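Local coordinates for alpha-glucosidase (PDB 5XFM), which hydrolyses beta-L-arabinopyranosides and alpha-galactosides as a bifunctional family 97 glycoside hydrolase that carries a bound calcium ion, at residues A[206-211]-A[481-486]; A[271-276]-A[477-482]; A[326-331]-A[396-401]; A[358-363]-A[389-394]. The protein carries 1 engineered substitution. All blocks are in the same frame, centred on the assembly; numbering follows the deposited sequence.

Interaction 1. Residues A[206-211]-A[481-486]; sequences WVLVSE and RNTVGS
Leu208 and Thr483 meet tip to tip, and their methyl pair shows how a single branched side chain can join a sheet to a loop of another domain. Packing is closest here, with Leu208 CD2 3.6 Å from Thr483 CG2. The same leucine methyl lies 3.9 Å from Val484 CG1, which it reaches at a slant, so CD2 touches both residues. Thr483 shows two chemical sides: CG2 goes to the leucine, while OG1, anti to the backbone N (chi1 -157°), is hydrogen-bonded to Ile272 O on the neighbouring short helix. Toward the end of the strand the fit slackens. Ser210 OG stands 4.3 Å from Val484 CG1, and no hydrogen bond crosses between the segments; yet this looser side is still buried within the protein rather than turned to solvent. Beyond it the loop is braced internally. Arg481 NH2 binds Ser486 O at 2.9 Å, that oxygen lying in the guanidinium plane, and Asn482 ND2 reaches Gly485 O at 2.8 Å. Arg481 NH2 also bonds Glu452 O, the backbone of a calcium ligand. Strand 206-212 belongs to a nine-stranded antiparallel sheet, and the loop 481-486 falls in the catalytic-family region: the arrangement is an apolar interdomain junction between the mutarotase-like N-terminal beta domain and the TIM barrel of a family 97 enzyme.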
loop_
_atom_site.group_PDB
_atom_site.type_symbol
_atom_site.label_atom_id
_atom_site.label_comp_id
_atom_site.label_asym_id
_atom_site.label_seq_id
_atom_site.Cartn_x
_atom_site.Cartn_y
_atom_site.Cartn_z
ATOM N N TRP A 206 -16.429 3.067 -10.570
ATOM C CA TRP A 206 -15.299 3.509 -9.766
ATOM C C TRP A 206 -13.991 3.631 -10.549
ATOM O O TRP A 206 -13.725 2.868 -11.487
ATOM C CB TRP A 206 -15.088 2.547 -8.589
ATOM C CG TRP A 206 -16.310 2.330 -7.736
ATOM C CD1 TRP A 206 -17.336 1.461 -7.974
ATOM C CD2 TRP A 206 -16.634 3.010 -6.515
ATOM N NE1 TRP A 206 -18.272 1.549 -6.972
ATOM C CE2 TRP A 206 -17.864 2.493 -6.064
ATOM C CE3 TRP A 206 -15.998 4.000 -5.756
ATOM C CZ2 TRP A 206 -18.475 2.937 -4.886
ATOM C CZ3 TRP A 206 -16.602 4.437 -4.588
ATOM C CH2 TRP A 206 -17.831 3.906 -4.167
ATOM N N VAL A 207 -13.165 4.579 -10.119
ATOM C CA VAL A 207 -11.827 4.777 -10.666
ATOM C C VAL A 207 -10.775 4.945 -9.554
ATOM O O VAL A 207 -10.949 5.745 -8.654
ATOM C CB VAL A 207 -11.780 6.007 -11.580
ATOM C CG1 VAL A 207 -10.341 6.310 -11.988
ATOM C CG2 VAL A 207 -12.673 5.802 -12.811
ATOM N N LEU A 208 -9.692 4.178 -9.613
ATOM C CA LEU A 208 -8.563 4.346 -8.703
ATOM C C LEU A 208 -7.307 4.786 -9.454
ATOM O O LEU A 208 -6.810 4.068 -10.324
ATOM C CB LEU A 208 -8.278 3.047 -7.960
ATOM C CG LEU A 208 -7.159 3.100 -6.916
ATOM C CD1 LEU A 208 -7.587 3.835 -5.638
ATOM C CD2 LEU A 208 -6.645 1.700 -6.613
ATOM N N VAL A 209 -6.802 5.965 -9.114
ATOM C CA VAL A 209 -5.607 6.522 -9.747
ATOM C C VAL A 209 -4.369 6.283 -8.885
ATOM O O VAL A 209 -4.368 6.595 -7.695
ATOM C CB VAL A 209 -5.774 8.036 -9.999
ATOM C CG1 VAL A 209 -4.478 8.665 -10.462
ATOM C CG2 VAL A 209 -6.898 8.283 -11.006
ATOM N N SER A 210 -3.320 5.715 -9.470
ATOM C CA SER A 210 -2.076 5.537 -8.725
ATOM C C SER A 210 -0.864 5.558 -9.647
ATOM O O SER A 210 -0.952 6.006 -10.783
ATOM C CB SER A 210 -2.108 4.234 -7.927
ATOM O OG SER A 210 -1.163 4.270 -6.870
ATOM N N GLU A 211 0.272 5.092 -9.149
ATOM C CA GLU A 211 1.454 4.957 -9.991
ATOM C C GLU A 211 2.304 3.795 -9.495
ATOM O O GLU A 211 2.301 3.473 -8.300
ATOM C CB GLU A 211 2.272 6.254 -10.005
ATOM C CG GLU A 211 3.127 6.455 -8.768
ATOM C CD GLU A 211 3.978 7.707 -8.826
ATOM O OE1 GLU A 211 4.301 8.161 -9.942
ATOM O OE2 GLU A 211 4.319 8.235 -7.741
ATOM N N ARG A 481 -5.637 2.193 0.142
ATOM C CA ARG A 481 -4.214 2.105 0.481
ATOM C C ARG A 481 -3.637 0.704 0.282
ATOM O O ARG A 481 -2.579 0.543 -0.322
ATOM C CB ARG A 481 -3.970 2.557 1.926
ATOM C CG ARG A 481 -2.611 2.139 2.507
ATOM C CD ARG A 481 -1.413 2.712 1.741
ATOM N NE ARG A 481 -0.156 2.262 2.339
ATOM C CZ ARG A 481 0.419 1.089 2.092
ATOM N NH1 ARG A 481 -0.125 0.247 1.221
ATOM N NH2 ARG A 481 1.547 0.761 2.711
ATOM N N ASN A 482 -4.342 -0.299 0.785
ATOM C CA ASN A 482 -3.816 -1.656 0.832
ATOM C C ASN A 482 -3.989 -2.424 -0.491
ATOM O O ASN A 482 -3.295 -3.417 -0.738
ATOM C CB ASN A 482 -4.467 -2.395 2.013
ATOM C CG ASN A 482 -3.725 -3.655 2.406
ATOM O OD1 ASN A 482 -4.317 -4.590 2.940
ATOM N ND2 ASN A 482 -2.423 -3.688 2.143
ATOM N N THR A 483 -4.891 -1.955 -1.355
ATOM C CA THR A 483 -5.145 -2.629 -2.631
ATOM C C THR A 483 -3.960 -2.517 -3.597
ATOM O O THR A 483 -3.787 -3.366 -4.467
ATOM C CB THR A 483 -6.433 -2.081 -3.334
ATOM O OG1 THR A 483 -6.948 -3.060 -4.236
ATOM C CG2 THR A 483 -6.168 -0.795 -4.109
ATOM N N VAL A 484 -3.155 -1.470 -3.467
ATOM C CA VAL A 484 -2.004 -1.316 -4.352
ATOM C C VAL A 484 -0.704 -1.804 -3.723
ATOM O O VAL A 484 0.348 -1.753 -4.362
ATOM C CB VAL A 484 -1.800 0.156 -4.784
ATOM C CG1 VAL A 484 -3.044 0.686 -5.491
ATOM C CG2 VAL A 484 -1.454 1.013 -3.584
ATOM N N GLY A 485 -0.757 -2.265 -2.476
ATOM C CA GLY A 485 0.463 -2.720 -1.833
ATOM C C GLY A 485 0.384 -3.103 -0.368
ATOM O O GLY A 485 -0.570 -2.752 0.336
ATOM N N SER A 486 1.416 -3.812 0.090
ATOM C CA SER A 486 1.510 -4.262 1.474
ATOM C C SER A 486 1.398 -3.106 2.447
ATOM O O SER A 486 2.039 -2.067 2.281
ATOM C CB SER A 486 2.825 -5.006 1.720
ATOM O OG SER A 486 2.877 -6.225 1.016
#

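Interaction 2. Residues A[271-276]-A[477-482]; sequences PIVETT and HPFIRN
Ile272 is the first residue of the short helix 270-274 to touch the loop 477-482, and it does so with a methyl against a backbone oxygen: CG2 sits 3.3 Å from Phe479 O. Its CG2 branch is anti to the backbone N, while CG1 leads off on the other branch, and the side chain also packs on Trp206 and Leu208 of the N-terminal sheet. At Val273 the contact becomes apolar. Val273 CG2 approaches the Phe479 ring obliquely, 3.5 Å from CD2 and 3.7 Å from CE2, and the two side chains run at a slant to each other. The place is a meeting point of three parts of the fold, since strands 556-563 and 567-574 of the C-terminal sheet press on Val273, Pro478 and Phe479 as well. The backbone of Val273 adds a polar link: one water donates to Val273 O at 3.2 Å and to Pro478 O at 2.8 Å, and Lys88 NZ also binds Val273 O. Further along, Thr275 O is a second acceptor for that lysine. On the loop side, His477 O receives Ile480 N at 3.1 Å and Asn482 N at 3.0 Å from opposite faces of its carbonyl plane.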
loop_
_atom_site.group_PDB
_atom_site.type_symbol
_atom_site.label_atom_id
_atom_site.label_comp_id
_atom_site.label_asym_id
_atom_site.label_seq_id
_atom_site.Cartn_x
_atom_site.Cartn_y
_atom_site.Cartn_z
ATOM N N PRO A 271 -13.149 -4.872 -9.328
ATOM C CA PRO A 271 -11.828 -4.693 -9.949
ATOM C C PRO A 271 -10.902 -3.772 -9.147
ATOM O O PRO A 271 -9.682 -3.913 -9.220
ATOM C CB PRO A 271 -12.167 -4.073 -11.305
ATOM C CG PRO A 271 -13.483 -3.382 -11.079
ATOM C CD PRO A 271 -14.223 -4.299 -10.161
ATOM N N ILE A 272 -11.482 -2.840 -8.401
ATOM C CA ILE A 272 -10.724 -1.973 -7.501
ATOM C C ILE A 272 -9.990 -2.782 -6.440
ATOM O O ILE A 272 -8.789 -2.612 -6.220
ATOM C CB ILE A 272 -11.643 -0.963 -6.802
ATOM C CG1 ILE A 272 -12.409 -0.141 -7.840
ATOM C CG2 ILE A 272 -10.843 -0.053 -5.896
ATOM C CD1 ILE A 272 -11.537 0.822 -8.605
ATOM N N VAL A 273 -10.720 -3.685 -5.799
ATOM C CA VAL A 273 -10.155 -4.486 -4.727
ATOM C C VAL A 273 -9.202 -5.560 -5.244
ATOM O O VAL A 273 -8.170 -5.826 -4.616
ATOM C CB VAL A 273 -11.289 -5.134 -3.896
ATOM C CG1 VAL A 273 -10.758 -6.195 -2.953
ATOM C CG2 VAL A 273 -12.063 -4.051 -3.143
ATOM N N GLU A 274 -9.501 -6.112 -6.421
ATOM C CA GLU A 274 -8.757 -7.259 -6.938
ATOM C C GLU A 274 -7.663 -6.916 -7.947
ATOM O O GLU A 274 -7.037 -7.820 -8.505
ATOM C CB GLU A 274 -9.724 -8.257 -7.584
ATOM C CG GLU A 274 -10.619 -8.983 -6.597
ATOM C CD GLU A 274 -11.589 -9.934 -7.277
ATOM O OE1 GLU A 274 -11.398 -10.238 -8.475
ATOM O OE2 GLU A 274 -12.535 -10.395 -6.603
ATOM N N THR A 275 -7.439 -5.626 -8.183
ATOM C CA THR A 275 -6.463 -5.184 -9.180
ATOM C C THR A 275 -5.036 -5.637 -8.863
ATOM O O THR A 275 -4.622 -5.685 -7.697
ATOM C CB THR A 275 -6.462 -3.645 -9.332
ATOM O OG1 THR A 275 -5.595 -3.273 -10.411
ATOM C CG2 THR A 275 -5.990 -2.961 -8.049
ATOM N N THR A 276 -4.295 -5.981 -9.914
ATOM C CA THR A 276 -2.885 -6.326 -9.781
ATOM C C THR A 276 -1.991 -5.418 -10.620
ATOM O O THR A 276 -0.805 -5.692 -10.790
ATOM C CB THR A 276 -2.621 -7.798 -10.160
ATOM O OG1 THR A 276 -3.135 -8.062 -11.471
ATOM C CG2 THR A 276 -3.295 -8.731 -9.166
ATOM N N HIS A 477 -9.320 0.839 3.717
ATOM C CA HIS A 477 -8.043 0.282 3.242
ATOM C C HIS A 477 -8.077 -0.790 2.143
ATOM O O HIS A 477 -7.273 -0.721 1.217
ATOM C CB HIS A 477 -7.270 -0.271 4.436
ATOM C CG HIS A 477 -6.922 0.780 5.441
ATOM N ND1 HIS A 477 -6.626 2.076 5.079
ATOM C CD2 HIS A 477 -6.876 0.744 6.793
ATOM C CE1 HIS A 477 -6.389 2.790 6.165
ATOM N NE2 HIS A 477 -6.533 2.005 7.217
ATOM N N PRO A 478 -8.998 -1.767 2.221
ATOM C CA PRO A 478 -8.983 -2.760 1.143
ATOM C C PRO A 478 -9.342 -2.184 -0.227
ATOM O O PRO A 478 -8.997 -2.791 -1.240
ATOM C CB PRO A 478 -10.022 -3.795 1.596
ATOM C CG PRO A 478 -10.781 -3.155 2.697
ATOM C CD PRO A 478 -9.853 -2.195 3.342
ATOM N N PHE A 479 -10.032 -1.048 -0.249
ATOM C CA PHE A 479 -10.401 -0.384 -1.496
ATOM C C PHE A 479 -9.318 0.580 -2.004
ATOM O O PHE A 479 -9.281 0.905 -3.196
ATOM C CB PHE A 479 -11.713 0.396 -1.326
ATOM C CG PHE A 479 -12.901 -0.456 -0.941
ATOM C CD1 PHE A 479 -13.338 -0.505 0.376
ATOM C CD2 PHE A 479 -13.596 -1.178 -1.898
ATOM C CE1 PHE A 479 -14.436 -1.273 0.729
ATOM C CE2 PHE A 479 -14.692 -1.947 -1.551
ATOM C CZ PHE A 479 -15.112 -1.994 -0.235
ATOM N N ILE A 480 -8.454 1.050 -1.104
ATOM C CA ILE A 480 -7.525 2.132 -1.442
ATOM C C ILE A 480 -6.060 1.833 -1.066
ATOM O O ILE A 480 -5.317 1.272 -1.869
ATOM C CB ILE A 480 -7.967 3.471 -0.783
ATOM C CG1 ILE A 480 -9.432 3.769 -1.124
ATOM C CG2 ILE A 480 -7.090 4.630 -1.247
ATOM C CD1 ILE A 480 -9.985 5.019 -0.497
ATOM N N ARG A 481 -5.637 2.193 0.142
ATOM C CA ARG A 481 -4.214 2.105 0.481
ATOM C C ARG A 481 -3.637 0.704 0.282
ATOM O O ARG A 481 -2.579 0.543 -0.322
ATOM C CB ARG A 481 -3.970 2.557 1.926
ATOM C CG ARG A 481 -2.611 2.139 2.507
ATOM C CD ARG A 481 -1.413 2.712 1.741
ATOM N NE ARG A 481 -0.156 2.262 2.339
ATOM C CZ ARG A 481 0.419 1.089 2.092
ATOM N NH1 ARG A 481 -0.125 0.247 1.221
ATOM N NH2 ARG A 481 1.547 0.761 2.711
ATOM N N ASN A 482 -4.342 -0.299 0.785
ATOM C CA ASN A 482 -3.816 -1.656 0.832
ATOM C C ASN A 482 -3.989 -2.424 -0.491
ATOM O O ASN A 482 -3.295 -3.417 -0.738
ATOM C CB ASN A 482 -4.467 -2.395 2.013
ATOM C CG ASN A 482 -3.725 -3.655 2.406
ATOM O OD1 ASN A 482 -4.317 -4.590 2.940
ATOM N ND2 ASN A 482 -2.423 -3.688 2.143
HETATM O O HOH W 1 -7.220 -4.875 -1.756
#

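Interaction 3. Residues A[326-331]-A[396-401]; sequences YEYALI and GVKGIK
Leu330 and Lys401 are brought together by first torsions of the same kind, each CG being trans to its own amide nitrogen (chi1 166° and 174°). The lysine is extended all the way to its ammonium, and the leucine fork meets it at about a right angle. CD2 of Leu330 lies 3.9 Å from Lys401 CD, while its CD1 is 4.1 Å from both CD and CB of that lysine, so both methyls rest on the methylene chain. Near the starts of the strands Tyr328 and Lys398 also cross nearly at right angles, with Tyr328 CE1 3.8 Å from Lys398 CB; the lysine then bends at chi2 and chi3 and leads off. Tyr328 OH bonds Arg293 O, and its ring meets Phe359 edge-to-face. Strands 328-331 and 399-403 are not neighbours: strand 357-363 runs between them in the parallel sheet of the TIM barrel, so these side chains reach across an intervening strand. With an alanine in place of Leu330 the two methyl contacts would go, and the Lys401 chain would probably lose part of its apolar packing and be less firmly fixed. The chemistry is therefore divided along one side chain, about 7 Å from the calcium ion: the alkyl part packs on Leu330, with Trp299 and Trp361 also touching it, while NZ makes a weak, long ion pair with Asp332.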
loop_
_atom_site.group_PDB
_atom_site.type_symbol
_atom_site.label_atom_id
_atom_site.label_comp_id
_atom_site.label_asym_id
_atom_site.label_seq_id
_atom_site.Cartn_x
_atom_site.Cartn_y
_atom_site.Cartn_z
ATOM N N TYR A 326 4.938 -17.897 17.081
ATOM C CA TYR A 326 5.232 -16.856 16.102
ATOM C C TYR A 326 6.692 -16.913 15.673
ATOM O O TYR A 326 7.573 -17.258 16.468
ATOM C CB TYR A 326 4.890 -15.469 16.655
ATOM C CG TYR A 326 3.423 -15.114 16.529
ATOM C CD1 TYR A 326 2.486 -16.070 16.151
ATOM C CD2 TYR A 326 2.978 -13.818 16.761
ATOM C CE1 TYR A 326 1.149 -15.751 16.028
ATOM C CE2 TYR A 326 1.641 -13.489 16.638
ATOM C CZ TYR A 326 0.733 -14.459 16.271
ATOM O OH TYR A 326 -0.596 -14.140 16.147
ATOM N N GLU A 327 6.930 -16.583 14.406
ATOM C CA GLU A 327 8.263 -16.654 13.815
ATOM C C GLU A 327 9.194 -15.543 14.268
ATOM O O GLU A 327 10.408 -15.736 14.324
ATOM C CB GLU A 327 8.180 -16.646 12.285
ATOM C CG GLU A 327 7.562 -17.893 11.678
ATOM C CD GLU A 327 6.068 -17.993 11.905
ATOM O OE1 GLU A 327 5.379 -16.955 11.806
ATOM O OE2 GLU A 327 5.581 -19.111 12.181
ATOM N N TYR A 328 8.643 -14.369 14.548
ATOM C CA TYR A 328 9.484 -13.201 14.784
ATOM C C TYR A 328 9.134 -12.425 16.045
ATOM O O TYR A 328 8.049 -12.573 16.614
ATOM C CB TYR A 328 9.437 -12.272 13.565
ATOM C CG TYR A 328 9.968 -12.937 12.308
ATOM C CD1 TYR A 328 11.309 -13.298 12.204
ATOM C CD2 TYR A 328 9.124 -13.241 11.250
ATOM C CE1 TYR A 328 11.794 -13.920 11.071
ATOM C CE2 TYR A 328 9.601 -13.864 10.111
ATOM C CZ TYR A 328 10.933 -14.201 10.028
ATOM O OH TYR A 328 11.407 -14.824 8.900
ATOM N N ALA A 329 10.107 -11.642 16.498
ATOM C CA ALA A 329 9.896 -10.600 17.484
ATOM C C ALA A 329 10.549 -9.313 16.991
ATOM O O ALA A 329 11.728 -9.301 16.629
ATOM C CB ALA A 329 10.463 -11.006 18.843
ATOM N N LEU A 330 9.777 -8.233 16.972
ATOM C CA LEU A 330 10.272 -6.923 16.557
ATOM C C LEU A 330 10.726 -6.100 17.757
ATOM O O LEU A 330 9.943 -5.837 18.666
ATOM C CB LEU A 330 9.191 -6.160 15.787
ATOM C CG LEU A 330 9.432 -4.658 15.583
ATOM C CD1 LEU A 330 10.717 -4.381 14.793
ATOM C CD2 LEU A 330 8.229 -4.008 14.908
ATOM N N ILE A 331 12.000 -5.719 17.769
ATOM C CA ILE A 331 12.526 -4.837 18.805
ATOM C C ILE A 331 12.606 -3.418 18.245
ATOM O O ILE A 331 13.290 -3.179 17.250
ATOM C CB ILE A 331 13.909 -5.307 19.307
ATOM C CG1 ILE A 331 13.813 -6.740 19.850
ATOM C CG2 ILE A 331 14.448 -4.354 20.366
ATOM C CD1 ILE A 331 15.119 -7.276 20.437
ATOM N N GLY A 396 22.633 -13.253 12.729
ATOM C CA GLY A 396 21.496 -14.031 12.279
ATOM C C GLY A 396 20.169 -13.302 12.436
ATOM O O GLY A 396 19.111 -13.931 12.464
ATOM N N VAL A 397 20.220 -11.979 12.561
ATOM C CA VAL A 397 19.001 -11.176 12.543
ATOM C C VAL A 397 18.400 -11.340 11.153
ATOM O O VAL A 397 19.129 -11.385 10.164
ATOM C CB VAL A 397 19.271 -9.680 12.861
ATOM C CG1 VAL A 397 17.989 -8.855 12.759
ATOM C CG2 VAL A 397 19.890 -9.530 14.250
ATOM N N LYS A 398 17.079 -11.469 11.089
ATOM C CA LYS A 398 16.387 -11.809 9.856
ATOM C C LYS A 398 15.667 -10.649 9.180
ATOM O O LYS A 398 15.206 -10.786 8.048
ATOM C CB LYS A 398 15.382 -12.930 10.125
ATOM C CG LYS A 398 16.019 -14.253 10.504
ATOM C CD LYS A 398 17.071 -14.634 9.472
ATOM C CE LYS A 398 17.187 -16.134 9.318
ATOM N NZ LYS A 398 17.900 -16.487 8.058
ATOM N N GLY A 399 15.547 -9.519 9.864
ATOM C CA GLY A 399 14.846 -8.393 9.280
ATOM C C GLY A 399 15.139 -7.057 9.924
ATOM O O GLY A 399 15.619 -6.995 11.057
ATOM N N ILE A 400 14.876 -5.982 9.186
ATOM C CA ILE A 400 14.990 -4.647 9.749
ATOM C C ILE A 400 13.760 -3.793 9.465
ATOM O O ILE A 400 13.119 -3.913 8.412
ATOM C CB ILE A 400 16.234 -3.900 9.236
ATOM C CG1 ILE A 400 16.258 -3.845 7.711
ATOM C CG2 ILE A 400 17.481 -4.549 9.769
ATOM C CD1 ILE A 400 17.338 -2.931 7.169
ATOM N N LYS A 401 13.436 -2.938 10.428
ATOM C CA LYS A 401 12.374 -1.958 10.269
ATOM C C LYS A 401 12.990 -0.565 10.206
ATOM O O LYS A 401 13.551 -0.091 11.200
ATOM C CB LYS A 401 11.365 -2.067 11.416
ATOM C CG LYS A 401 10.288 -0.992 11.420
ATOM C CD LYS A 401 9.384 -1.129 12.625
ATOM C CE LYS A 401 8.396 0.014 12.704
ATOM N NZ LYS A 401 7.504 -0.075 13.888
#

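Interaction 4. Residues A[358-363]-A[389-394]; sequences LFLWYS and MKWLQS
Tyr362 and Leu392 approach from opposite directions across a beta-alpha-beta unit of the TIM barrel, in which helix 382-395 covers strand 357-363 before the chain enters strand 399-403. The segment axes run nearly antiparallel, at 159°, and come within 11.3 Å of each other. In the first shell, Leu392 CD1 lies 4.1 Å from Tyr362 CZ, reaching the ring obliquely. The phenol oxygen also lies beside Trp391, at the edge of the indole and near its plane, with Tyr362 OH 3.8 Å from Trp391 CZ3. Two residues earlier on the strand, Leu360 CD1 makes a looser contact with the same ring carbon, Trp391 CZ3, at 4.4 Å. The tryptophan thus serves two residues whose CB bonds both point to the helix. Its CG, trans to the amide nitrogen (chi1 175°), sends the indole toward the strand, where Met344 and the ring of His341 flank it too. Leu392 is backed by Ile400 of the next strand and by Leu428, and Leu360 by Met344 and Ile331. Within the helix, Gln393 N is bonded to Met389 O. Behind the indole, the hydroxyl OG of Ser394 donates to Trp391 O at 2.7 Å, tilted 22° from the carbonyl plane.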
loop_
_atom_site.group_PDB
_atom_site.type_symbol
_atom_site.label_atom_id
_atom_site.label_comp_id
_atom_site.label_asym_id
_atom_site.label_seq_id
_atom_site.Cartn_x
_atom_site.Cartn_y
_atom_site.Cartn_z
ATOM N N LEU A 358 14.660 -12.334 15.113
ATOM C CA LEU A 358 14.390 -10.924 15.387
ATOM C C LEU A 358 14.365 -9.994 14.173
ATOM O O LEU A 358 15.054 -10.209 13.174
ATOM C CB LEU A 358 15.417 -10.378 16.383
ATOM C CG LEU A 358 15.568 -11.107 17.710
ATOM C CD1 LEU A 358 16.580 -10.379 18.558
ATOM C CD2 LEU A 358 14.228 -11.179 18.421
ATOM N N PHE A 359 13.534 -8.964 14.283
ATOM C CA PHE A 359 13.607 -7.788 13.425
ATOM C C PHE A 359 14.100 -6.646 14.289
ATOM O O PHE A 359 13.645 -6.493 15.427
ATOM C CB PHE A 359 12.247 -7.440 12.823
ATOM C CG PHE A 359 11.920 -8.180 11.566
ATOM C CD1 PHE A 359 11.790 -9.557 11.573
ATOM C CD2 PHE A 359 11.672 -7.492 10.384
ATOM C CE1 PHE A 359 11.458 -10.239 10.425
ATOM C CE2 PHE A 359 11.334 -8.171 9.228
ATOM C CZ PHE A 359 11.228 -9.544 9.247
ATOM N N LEU A 360 15.032 -5.853 13.776
ATOM C CA LEU A 360 15.513 -4.699 14.527
ATOM C C LEU A 360 15.154 -3.375 13.851
ATOM O O LEU A 360 15.206 -3.254 12.617
ATOM C CB LEU A 360 17.025 -4.788 14.740
ATOM C CG LEU A 360 17.496 -5.984 15.569
ATOM C CD1 LEU A 360 18.994 -5.905 15.826
ATOM C CD2 LEU A 360 16.725 -6.051 16.880
ATOM N N TRP A 361 14.770 -2.405 14.686
ATOM C CA TRP A 361 14.408 -1.048 14.273
ATOM C C TRP A 361 15.633 -0.190 13.983
ATOM O O TRP A 361 16.592 -0.164 14.763
ATOM C CB TRP A 361 13.562 -0.369 15.362
ATOM C CG TRP A 361 12.931 0.948 14.962
ATOM C CD1 TRP A 361 11.653 1.138 14.503
ATOM C CD2 TRP A 361 13.527 2.256 15.022
ATOM N NE1 TRP A 361 11.426 2.475 14.260
ATOM C CE2 TRP A 361 12.559 3.180 14.570
ATOM C CE3 TRP A 361 14.784 2.732 15.403
ATOM C CZ2 TRP A 361 12.812 4.549 14.494
ATOM C CZ3 TRP A 361 15.033 4.088 15.321
ATOM C CH2 TRP A 361 14.053 4.981 14.870
ATOM N N TYR A 362 15.607 0.496 12.847
ATOM C CA TYR A 362 16.610 1.506 12.525
ATOM C C TYR A 362 15.946 2.774 12.023
ATOM O O TYR A 362 14.902 2.709 11.377
ATOM C CB TYR A 362 17.594 0.984 11.468
ATOM C CG TYR A 362 18.644 0.036 11.999
ATOM C CD1 TYR A 362 18.348 -1.300 12.236
ATOM C CD2 TYR A 362 19.940 0.478 12.257
ATOM C CE1 TYR A 362 19.310 -2.169 12.725
ATOM C CE2 TYR A 362 20.907 -0.383 12.746
ATOM C CZ TYR A 362 20.584 -1.704 12.979
ATOM O OH TYR A 362 21.539 -2.563 13.465
ATOM N N SER A 363 16.547 3.929 12.296
ATOM C CA SER A 363 16.139 5.138 11.595
ATOM C C SER A 363 16.906 5.210 10.284
ATOM O O SER A 363 18.112 4.947 10.244
ATOM C CB SER A 363 16.381 6.401 12.424
ATOM O OG SER A 363 15.829 7.545 11.772
ATOM N N MET A 389 25.045 -4.150 8.524
ATOM C CA MET A 389 24.338 -5.309 7.985
ATOM C C MET A 389 25.183 -6.585 8.040
ATOM O O MET A 389 24.651 -7.692 8.150
ATOM C CB MET A 389 23.890 -5.023 6.548
ATOM C CG MET A 389 22.645 -4.140 6.450
ATOM S SD MET A 389 22.182 -3.663 4.757
ATOM C CE MET A 389 20.774 -2.602 5.092
ATOM N N LYS A 390 26.496 -6.423 7.930
ATOM C CA LYS A 390 27.431 -7.512 8.185
ATOM C C LYS A 390 27.281 -7.995 9.623
ATOM O O LYS A 390 27.217 -9.207 9.880
ATOM C CB LYS A 390 28.874 -7.064 7.925
ATOM C CG LYS A 390 29.900 -8.165 8.117
ATOM C CD LYS A 390 30.610 -8.483 6.808
ATOM C CE LYS A 390 31.883 -9.298 7.042
ATOM N NZ LYS A 390 32.836 -8.643 7.982
ATOM N N TRP A 391 27.258 -7.046 10.560
ATOM C CA TRP A 391 27.016 -7.405 11.963
ATOM C C TRP A 391 25.674 -8.142 12.127
ATOM O O TRP A 391 25.616 -9.217 12.743
ATOM C CB TRP A 391 27.059 -6.164 12.860
ATOM C CG TRP A 391 26.715 -6.429 14.301
ATOM C CD1 TRP A 391 27.508 -7.039 15.234
ATOM C CD2 TRP A 391 25.502 -6.070 14.982
ATOM N NE1 TRP A 391 26.858 -7.093 16.447
ATOM C CE2 TRP A 391 25.627 -6.503 16.320
ATOM C CE3 TRP A 391 24.324 -5.428 14.592
ATOM C CZ2 TRP A 391 24.617 -6.317 17.263
ATOM C CZ3 TRP A 391 23.317 -5.243 15.528
ATOM C CH2 TRP A 391 23.471 -5.686 16.848
ATOM N N LEU A 392 24.608 -7.572 11.562
ATOM C CA LEU A 392 23.274 -8.171 11.639
ATOM C C LEU A 392 23.283 -9.605 11.153
ATOM O O LEU A 392 22.787 -10.500 11.841
ATOM C CB LEU A 392 22.243 -7.376 10.817
ATOM C CG LEU A 392 21.537 -6.111 11.337
ATOM C CD1 LEU A 392 22.477 -5.136 11.948
ATOM C CD2 LEU A 392 20.772 -5.415 10.238
ATOM N N GLN A 393 23.877 -9.818 9.980
ATOM C CA GLN A 393 23.908 -11.133 9.364
ATOM C C GLN A 393 24.736 -12.125 10.162
ATOM O O GLN A 393 24.357 -13.289 10.311
ATOM C CB GLN A 393 24.475 -11.036 7.952
ATOM C CG GLN A 393 24.361 -12.316 7.160
ATOM C CD GLN A 393 24.967 -12.180 5.787
ATOM O OE1 GLN A 393 25.859 -11.359 5.574
ATOM N NE2 GLN A 393 24.475 -12.968 4.841
ATOM N N SER A 394 25.869 -11.661 10.673
ATOM C CA SER A 394 26.703 -12.489 11.534
ATOM C C SER A 394 25.929 -12.917 12.789
ATOM O O SER A 394 26.127 -14.020 13.303
ATOM C CB SER A 394 27.988 -11.744 11.911
ATOM O OG SER A 394 27.749 -10.798 12.939
#

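In the fold
Every touching residue of interactions 1 and 2 is buried, whereas Lys398 in interaction 3 and Trp391 in interaction 4 are partly exposed. Interactions 1 and 2, their centres about 5 Å apart, end on the same loop and share Arg481 and Asn482, tying the N-terminal beta domain to the catalytic region. Interactions 3 and 4, with centres about 28 to 32 Å away, sit within one barrel and share its sheet: strand 357-363 of interaction 4 hydrogen-bonds to strand 399-403 of interaction 3. Their chemistry follows their place. The interdomain pair mixes methyl packing with backbone oxygens and a water, interaction 3 sets lysine alkyl chains against other side chains, and interaction 4 is mostly aromatic and aliphatic helix-on-strand packing.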